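Local coordinates for protein papillomavirus transcription factor E2 (Human papillomavirus type 18, PDB 1QQH) that probably regulates viral transcription and replication through its N-terminal activation domain, the larger part of which this chain represents, at residues 66-71 and 84-89; 48-53 and 122-127; 91-96 and 105-110. The protein carries 1 engineered substitution. All coordinates share one frame; numbering follows the deposited sequence.

Interaction 1 of 3, residues 66-71 and 84-89; sequences YVAWDS and TATCVS
Thr86 turns its side chain toward Ala68 and the backbone of Trp69, where strands 63-75 and 81-89 run antiparallel. Its CB nears Trp69 O, and the side chain then divides between a polar and an apolar neighbour. The OG1 branch, beside the backbone N (chi1 -84°), approaches the carbonyl: Thr86 OG1 is 3.0 Å from Trp69 O, a weak and unsettled bond, since the same hydroxyl also pairs with Tyr104 OH. OG1 also sits at the edge of the indole, near its plane. The CG2 branch takes the apolar side, with Thr86 CG2 3.6 Å from Ala68 CB. Ala68 CB also meets Val88 CG2, at 3.7 Å. The backbone adds a weak, bent bond from Thr86 N to Trp69 O (3.3 Å, 124°), and a water lies within bonding distance of both Trp69 O and Thr86 O. Past Trp69 the chain turns a corner, Asp70 and Ser71 both facing Lys47 in a classic beta bulge, and CA-H...O contacts take over, Ala85 CA to Asp70 O at 3.5 Å. Trp69 O thus has two weak donors from Thr86, one unsettled, with a water also in reach, so the buried hairpin rests here on bent bonds and methyl contacts.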
# COMPACT_ATOMS: atom_id res chain seq x y z
N TYR A 66 -23.77 -7.55 -5.53
CA TYR A 66 -22.43 -7.71 -6.08
C TYR A 66 -21.75 -6.37 -6.14
O TYR A 66 -22.41 -5.33 -6.12
CB TYR A 66 -22.46 -8.31 -7.48
CG TYR A 66 -23.21 -9.60 -7.55
CD1 TYR A 66 -24.59 -9.61 -7.73
CD2 TYR A 66 -22.55 -10.82 -7.39
CE1 TYR A 66 -25.30 -10.78 -7.73
CE2 TYR A 66 -23.26 -12.01 -7.39
CZ TYR A 66 -24.64 -11.97 -7.55
OH TYR A 66 -25.37 -13.12 -7.52
N VAL A 67 -20.43 -6.39 -6.22
CA VAL A 67 -19.67 -5.15 -6.26
C VAL A 67 -19.10 -4.89 -7.64
O VAL A 67 -18.38 -5.72 -8.19
CB VAL A 67 -18.51 -5.15 -5.24
CG1 VAL A 67 -17.70 -3.86 -5.37
CG2 VAL A 67 -19.06 -5.28 -3.83
N ALA A 68 -19.44 -3.73 -8.19
CA ALA A 68 -18.94 -3.30 -9.49
C ALA A 68 -17.91 -2.23 -9.17
O ALA A 68 -18.24 -1.18 -8.62
CB ALA A 68 -20.07 -2.72 -10.32
N TRP A 69 -16.66 -2.48 -9.52
CA TRP A 69 -15.58 -1.54 -9.24
C TRP A 69 -15.50 -0.37 -10.22
O TRP A 69 -15.43 -0.57 -11.43
CB TRP A 69 -14.26 -2.30 -9.22
CG TRP A 69 -14.30 -3.48 -8.27
CD1 TRP A 69 -14.49 -4.79 -8.59
CD2 TRP A 69 -14.18 -3.43 -6.84
NE1 TRP A 69 -14.50 -5.56 -7.45
CE2 TRP A 69 -14.31 -4.75 -6.37
CE3 TRP A 69 -13.97 -2.39 -5.92
CZ2 TRP A 69 -14.24 -5.06 -5.01
CZ3 TRP A 69 -13.90 -2.71 -4.57
CH2 TRP A 69 -14.03 -4.03 -4.13
N ASP A 70 -15.51 0.85 -9.70
CA ASP A 70 -15.43 2.04 -10.56
C ASP A 70 -14.18 1.97 -11.43
O ASP A 70 -14.20 2.36 -12.59
CB ASP A 70 -15.38 3.33 -9.74
CG ASP A 70 -16.75 3.76 -9.24
OD1 ASP A 70 -17.78 3.29 -9.77
OD2 ASP A 70 -16.81 4.59 -8.30
N SER A 71 -13.10 1.45 -10.86
CA SER A 71 -11.85 1.35 -11.60
C SER A 71 -11.21 -0.01 -11.43
O SER A 71 -10.98 -0.46 -10.32
CB SER A 71 -10.89 2.43 -11.12
OG SER A 71 -11.46 3.72 -11.28
N THR A 84 -9.48 0.65 -16.29
CA THR A 84 -10.76 0.72 -16.98
C THR A 84 -11.94 0.58 -16.02
O THR A 84 -11.77 0.31 -14.83
CB THR A 84 -10.87 -0.37 -18.07
OG1 THR A 84 -12.06 -0.15 -18.83
CG2 THR A 84 -10.92 -1.76 -17.44
N ALA A 85 -13.14 0.79 -16.54
CA ALA A 85 -14.33 0.71 -15.70
C ALA A 85 -14.95 -0.67 -15.69
O ALA A 85 -14.67 -1.51 -16.54
CB ALA A 85 -15.37 1.72 -16.18
N THR A 86 -15.78 -0.91 -14.69
CA THR A 86 -16.48 -2.18 -14.62
C THR A 86 -17.80 -1.92 -15.32
O THR A 86 -18.42 -0.88 -15.13
CB THR A 86 -16.77 -2.61 -13.17
OG1 THR A 86 -15.62 -3.27 -12.64
CG2 THR A 86 -17.96 -3.55 -13.13
N CYS A 87 -18.22 -2.86 -16.16
CA CYS A 87 -19.47 -2.72 -16.86
C CYS A 87 -20.50 -3.67 -16.27
O CYS A 87 -20.22 -4.84 -16.03
CB CYS A 87 -19.29 -3.00 -18.34
SG CYS A 87 -18.32 -1.74 -19.17
N VAL A 88 -21.69 -3.13 -16.05
CA VAL A 88 -22.80 -3.87 -15.48
C VAL A 88 -23.88 -4.12 -16.53
O VAL A 88 -24.60 -3.19 -16.91
CB VAL A 88 -23.43 -3.08 -14.31
CG1 VAL A 88 -24.55 -3.87 -13.67
CG2 VAL A 88 -22.35 -2.73 -13.28
N SER A 89 -24.00 -5.36 -17.00
CA SER A 89 -25.02 -5.70 -17.98
C SER A 89 -25.93 -6.76 -17.37
O SER A 89 -25.68 -7.22 -16.26
CB SER A 89 -24.40 -6.27 -19.24
OG SER A 89 -23.84 -7.55 -18.99
O HOH W 1 -17.75 0.58 -13.14

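Interaction 2 of 3, residues 48-53 and 122-127; sequences GGQTVQ and VHFGNN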
# COMPACT_ATOMS: atom_id res chain seq x y z
N GLY A 48 -13.21 1.95 -5.76
CA GLY A 48 -14.52 2.51 -6.03
C GLY A 48 -15.61 1.48 -6.17
O GLY A 48 -16.33 1.46 -7.16
N GLY A 49 -15.74 0.62 -5.17
CA GLY A 49 -16.77 -0.40 -5.20
C GLY A 49 -18.15 0.23 -5.27
O GLY A 49 -18.43 1.23 -4.61
N GLN A 50 -19.00 -0.37 -6.10
CA GLN A 50 -20.37 0.11 -6.28
C GLN A 50 -21.29 -1.10 -6.20
O GLN A 50 -21.02 -2.14 -6.80
CB GLN A 50 -20.52 0.77 -7.65
CG GLN A 50 -21.39 2.01 -7.66
CD GLN A 50 -20.77 3.14 -6.87
OE1 GLN A 50 -19.62 3.52 -7.11
NE2 GLN A 50 -21.52 3.69 -5.91
N THR A 51 -22.38 -0.96 -5.45
CA THR A 51 -23.34 -2.03 -5.25
C THR A 51 -24.27 -2.32 -6.42
O THR A 51 -24.99 -1.43 -6.88
CB THR A 51 -24.23 -1.74 -4.02
OG1 THR A 51 -23.42 -1.76 -2.85
CG2 THR A 51 -25.33 -2.77 -3.88
N VAL A 52 -24.25 -3.56 -6.88
CA VAL A 52 -25.14 -3.99 -7.95
C VAL A 52 -26.12 -4.98 -7.33
O VAL A 52 -25.71 -5.96 -6.69
CB VAL A 52 -24.38 -4.70 -9.09
CG1 VAL A 52 -25.37 -5.35 -10.05
CG2 VAL A 52 -23.52 -3.70 -9.83
N GLN A 53 -27.41 -4.73 -7.49
CA GLN A 53 -28.43 -5.62 -6.94
C GLN A 53 -29.05 -6.47 -8.03
O GLN A 53 -29.41 -5.97 -9.09
CB GLN A 53 -29.54 -4.82 -6.28
CG GLN A 53 -29.11 -3.91 -5.17
CD GLN A 53 -30.28 -3.09 -4.69
OE1 GLN A 53 -30.85 -2.29 -5.45
NE2 GLN A 53 -30.67 -3.29 -3.43
N VAL A 122 -31.53 -6.96 -13.05
CA VAL A 122 -30.35 -6.26 -12.54
C VAL A 122 -30.60 -4.78 -12.27
O VAL A 122 -31.11 -4.06 -13.13
CB VAL A 122 -29.17 -6.37 -13.54
CG1 VAL A 122 -27.93 -5.77 -12.92
CG2 VAL A 122 -28.92 -7.82 -13.92
N HIS A 123 -30.24 -4.34 -11.07
CA HIS A 123 -30.40 -2.95 -10.69
C HIS A 123 -29.05 -2.36 -10.31
O HIS A 123 -28.30 -2.94 -9.54
CB HIS A 123 -31.36 -2.81 -9.50
CG HIS A 123 -32.78 -3.17 -9.81
ND1 HIS A 123 -33.82 -2.84 -8.97
CD2 HIS A 123 -33.32 -3.84 -10.85
CE1 HIS A 123 -34.95 -3.29 -9.49
NE2 HIS A 123 -34.68 -3.90 -10.63
N PHE A 124 -28.74 -1.20 -10.88
CA PHE A 124 -27.49 -0.53 -10.57
C PHE A 124 -27.85 0.87 -10.11
O PHE A 124 -28.12 1.75 -10.93
CB PHE A 124 -26.59 -0.46 -11.80
CG PHE A 124 -25.17 -0.05 -11.50
CD1 PHE A 124 -24.31 0.32 -12.52
CD2 PHE A 124 -24.70 -0.05 -10.19
CE1 PHE A 124 -22.99 0.68 -12.25
CE2 PHE A 124 -23.38 0.31 -9.91
CZ PHE A 124 -22.53 0.68 -10.94
N GLY A 125 -27.85 1.07 -8.80
CA GLY A 125 -28.19 2.36 -8.26
C GLY A 125 -29.67 2.62 -8.50
O GLY A 125 -30.52 1.86 -8.03
N ASN A 126 -29.96 3.67 -9.25
CA ASN A 126 -31.34 4.04 -9.55
C ASN A 126 -31.75 3.61 -10.96
O ASN A 126 -32.76 4.07 -11.50
CB ASN A 126 -31.50 5.56 -9.39
CG ASN A 126 -32.95 5.99 -9.31
OD1 ASN A 126 -33.24 7.19 -9.26
ND2 ASN A 126 -33.86 5.03 -9.29
N ASN A 127 -30.97 2.71 -11.56
CA ASN A 127 -31.25 2.26 -12.92
C ASN A 127 -31.44 0.75 -13.04
O ASN A 127 -30.71 -0.03 -12.42
CB ASN A 127 -30.11 2.67 -13.84
CG ASN A 127 -29.69 4.11 -13.65
OD1 ASN A 127 -29.21 4.50 -12.58
ND2 ASN A 127 -29.86 4.92 -14.69
O HOH W 2 -33.31 -1.41 -6.03
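An antiparallel pairing of strands 45-56 and 120-124 joins Gln53 to His123 as a hydrogen-bonded pair, just before the second strand reverses in a type II' turn from Phe124 to Asn127. Gln53 N reaches His123 O at 2.9 Å, in the carbonyl plane, and His123 N reaches Gln53 O at 2.7 Å along a nearly straight path (169°). On the face carrying Gln53 and His123 the side chains are linked through water: it donates to Gln53 OE1 (2.7 Å) and lies in the plane of the imidazole, at its edge, with a weak bond to ND1. The other imidazole nitrogen, NE2, bonds to Glu121, which probably sets the ring's rotation, with the water a weak second partner.

The opposite face is apolar. Phe124 swings out with CG anti to its N (chi1 -168°) and lies along the first strand. Val52 CG2 sits over one ring face, 4.3 Å from the centroid, a CH-pi contact. Gln50 comes instead to the rim, its CG 3.5 Å from Phe124 CE2. Farther along, Val52 CG1 touches Val122 CG1 at 3.9 Å.

This apolar face is shared with strand 81-89, whose Val88 touches Val52, Val122 and Phe124. Strand 63-75 pairs with 45-56 along its other edge, and Met135 of strand 134-136 also packs on Phe124.

Interaction 3 of 3, residues 91-96 and 105-110; sequences RGLYYV and IEFKSE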
# COMPACT_ATOMS: atom_id res chain seq x y z
N ARG A 91 -26.11 -9.65 -18.39
CA ARG A 91 -25.33 -10.88 -18.42
C ARG A 91 -24.38 -11.02 -17.23
O ARG A 91 -24.06 -12.14 -16.81
CB ARG A 91 -24.52 -10.97 -19.72
CG ARG A 91 -23.52 -12.11 -19.71
CD ARG A 91 -22.77 -12.28 -21.02
NE ARG A 91 -21.63 -13.18 -20.83
CZ ARG A 91 -20.75 -13.49 -21.78
NH1 ARG A 91 -20.88 -12.99 -23.00
NH2 ARG A 91 -19.74 -14.30 -21.50
N GLY A 92 -23.92 -9.91 -16.68
CA GLY A 92 -23.00 -9.97 -15.55
C GLY A 92 -22.10 -8.76 -15.46
O GLY A 92 -22.38 -7.72 -16.07
N LEU A 93 -21.01 -8.88 -14.71
CA LEU A 93 -20.06 -7.78 -14.56
C LEU A 93 -18.80 -8.07 -15.36
O LEU A 93 -18.27 -9.18 -15.31
CB LEU A 93 -19.67 -7.58 -13.10
CG LEU A 93 -20.81 -7.42 -12.09
CD1 LEU A 93 -20.20 -7.14 -10.71
CD2 LEU A 93 -21.74 -6.28 -12.50
N TYR A 94 -18.33 -7.08 -16.10
CA TYR A 94 -17.13 -7.28 -16.89
C TYR A 94 -16.34 -5.99 -17.02
O TYR A 94 -16.80 -4.91 -16.64
CB TYR A 94 -17.52 -7.80 -18.29
CG TYR A 94 -18.27 -6.81 -19.17
CD1 TYR A 94 -17.57 -5.98 -20.06
CD2 TYR A 94 -19.65 -6.71 -19.13
CE1 TYR A 94 -18.25 -5.07 -20.89
CE2 TYR A 94 -20.34 -5.81 -19.95
CZ TYR A 94 -19.63 -4.99 -20.83
OH TYR A 94 -20.30 -4.10 -21.64
N TYR A 95 -15.12 -6.11 -17.52
CA TYR A 95 -14.29 -4.96 -17.78
C TYR A 95 -13.68 -5.28 -19.14
O TYR A 95 -13.51 -6.45 -19.49
CB TYR A 95 -13.22 -4.78 -16.70
CG TYR A 95 -12.22 -5.90 -16.54
CD1 TYR A 95 -10.93 -5.79 -17.06
CD2 TYR A 95 -12.53 -7.05 -15.81
CE1 TYR A 95 -9.98 -6.78 -16.86
CE2 TYR A 95 -11.60 -8.05 -15.60
CZ TYR A 95 -10.32 -7.91 -16.12
OH TYR A 95 -9.39 -8.90 -15.90
N VAL A 96 -13.39 -4.25 -19.92
CA VAL A 96 -12.81 -4.47 -21.24
C VAL A 96 -11.32 -4.62 -21.05
O VAL A 96 -10.66 -3.71 -20.56
CB VAL A 96 -13.12 -3.29 -22.19
CG1 VAL A 96 -12.58 -3.59 -23.58
CG2 VAL A 96 -14.62 -3.05 -22.24
N ILE A 105 -18.12 -12.16 -13.17
CA ILE A 105 -19.36 -12.60 -12.54
C ILE A 105 -20.39 -12.77 -13.65
O ILE A 105 -20.66 -11.84 -14.40
CB ILE A 105 -19.92 -11.60 -11.51
CG1 ILE A 105 -19.09 -11.64 -10.22
CG2 ILE A 105 -21.35 -11.98 -11.17
CD1 ILE A 105 -19.73 -10.95 -9.05
N GLU A 106 -20.92 -13.98 -13.77
CA GLU A 106 -21.92 -14.30 -14.78
C GLU A 106 -23.22 -14.50 -14.02
O GLU A 106 -23.33 -15.39 -13.18
CB GLU A 106 -21.52 -15.58 -15.52
CG GLU A 106 -20.22 -15.46 -16.31
CD GLU A 106 -20.44 -14.90 -17.71
OE1 GLU A 106 -21.52 -14.33 -17.96
OE2 GLU A 106 -19.53 -15.04 -18.55
N PHE A 107 -24.20 -13.65 -14.31
CA PHE A 107 -25.49 -13.73 -13.64
C PHE A 107 -26.31 -14.96 -14.00
O PHE A 107 -27.21 -15.34 -13.26
CB PHE A 107 -26.29 -12.45 -13.90
CG PHE A 107 -25.72 -11.22 -13.21
CD1 PHE A 107 -25.91 -9.95 -13.74
CD2 PHE A 107 -25.01 -11.34 -12.01
CE1 PHE A 107 -25.42 -8.80 -13.10
CE2 PHE A 107 -24.51 -10.21 -11.36
CZ PHE A 107 -24.71 -8.94 -11.91
N LYS A 108 -26.00 -15.59 -15.13
CA LYS A 108 -26.74 -16.79 -15.51
C LYS A 108 -26.34 -17.94 -14.60
O LYS A 108 -27.17 -18.70 -14.13
CB LYS A 108 -26.48 -17.19 -16.96
CG LYS A 108 -27.19 -18.48 -17.34
CD LYS A 108 -27.05 -18.81 -18.81
CE LYS A 108 -27.89 -20.05 -19.17
NZ LYS A 108 -27.73 -20.46 -20.59
N SER A 109 -25.04 -18.05 -14.35
CA SER A 109 -24.55 -19.11 -13.50
C SER A 109 -25.00 -18.82 -12.08
O SER A 109 -25.24 -19.72 -11.28
CB SER A 109 -23.02 -19.17 -13.55
OG SER A 109 -22.44 -18.39 -12.53
N GLU A 110 -25.14 -17.54 -11.77
CA GLU A 110 -25.56 -17.10 -10.46
C GLU A 110 -27.04 -17.40 -10.21
O GLU A 110 -27.46 -17.63 -9.08
CB GLU A 110 -25.33 -15.61 -10.32
CG GLU A 110 -25.15 -15.15 -8.93
CD GLU A 110 -23.80 -15.53 -8.34
OE1 GLU A 110 -22.90 -15.98 -9.08
OE2 GLU A 110 -23.64 -15.37 -7.12
O HOH W 3 -25.03 -14.47 -17.57
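Arg91 and Glu106 lie side by side and point the same way, their guanidinium and carboxylate planes only 11° apart. The grip is side-on: Arg91 NE meets Glu106 OE1 at 3.1 Å and Arg91 NH2 meets Glu106 OE2 at 3.0 Å, each oxygen using its syn lone pair. Both bonds are nearly straight and close to the guanidinium plane, which holds the two flat groups against rotation. The arginine chain runs extended from CG to NE, while the glutamate folds at chi2 (-86°) to turn its carboxylate back alongside. Phe103 meets the same guanidinium in a cation-pi contact.

Phe107 is placed differently, with a ring face turned to the strand. Gly92 CA stands over that face, 3.7 Å from the centroid and offset toward the rim; Gly92 CA also lies 3.2 Å from Ile105 O, and its extended backbone (phi 153°) suits glycine. Leu93 crosses the ring obliquely, CD2 lying 4.0 Å from Phe107 CZ. Its other methyl, CD1, runs beside Ile105 CD1.

The backbones pair antiparallel, Gly92 opposite Glu106 as a non-hydrogen-bonded pair. Leu93 N bonds to Ile105 O at 3.0 Å, and Phe107 N bonds to Arg91 O at 2.9 Å, the donor lying well out of the carbonyl plane. A water donates a further bond to Arg91 O and accepts one from Lys108 N, so the residue before the strand also reaches the first turn of the helix. Within that turn Glu106 O takes both Ser109 OG and Glu110 N.

What results is a short strand passing directly into a helix: strand 105-106 borders strand 92-97 at the edge of the sheet, Glu106 holds the N-cap position of helix 107-111, and the salt bridge ties that cap to the residue preceding the neighbouring strand.

From the N terminus, after helix 3-19, the chain enters strand 45-56, where residues 48-53 open interaction 2. Strand 63-75 returns beside it, and interaction 1 closes a hairpin between 66-71 and 84-89 across 12 residues. Strand 92-97 follows, and interaction 3 closes a loop of 8 residues at strand 105-106 and the start of helix 107-111. Only at 122-127 does interaction 2 close, enclosing both others across 68 residues; interactions 1 and 3 stand in series and none cross. They meet in one antiparallel sheet: Ala68 N lies 2.6 Å from Gln50 O, a probable hydrogen bond, while Val52, Leu93, Phe107 and Val122 bring interactions 2 and 3 together.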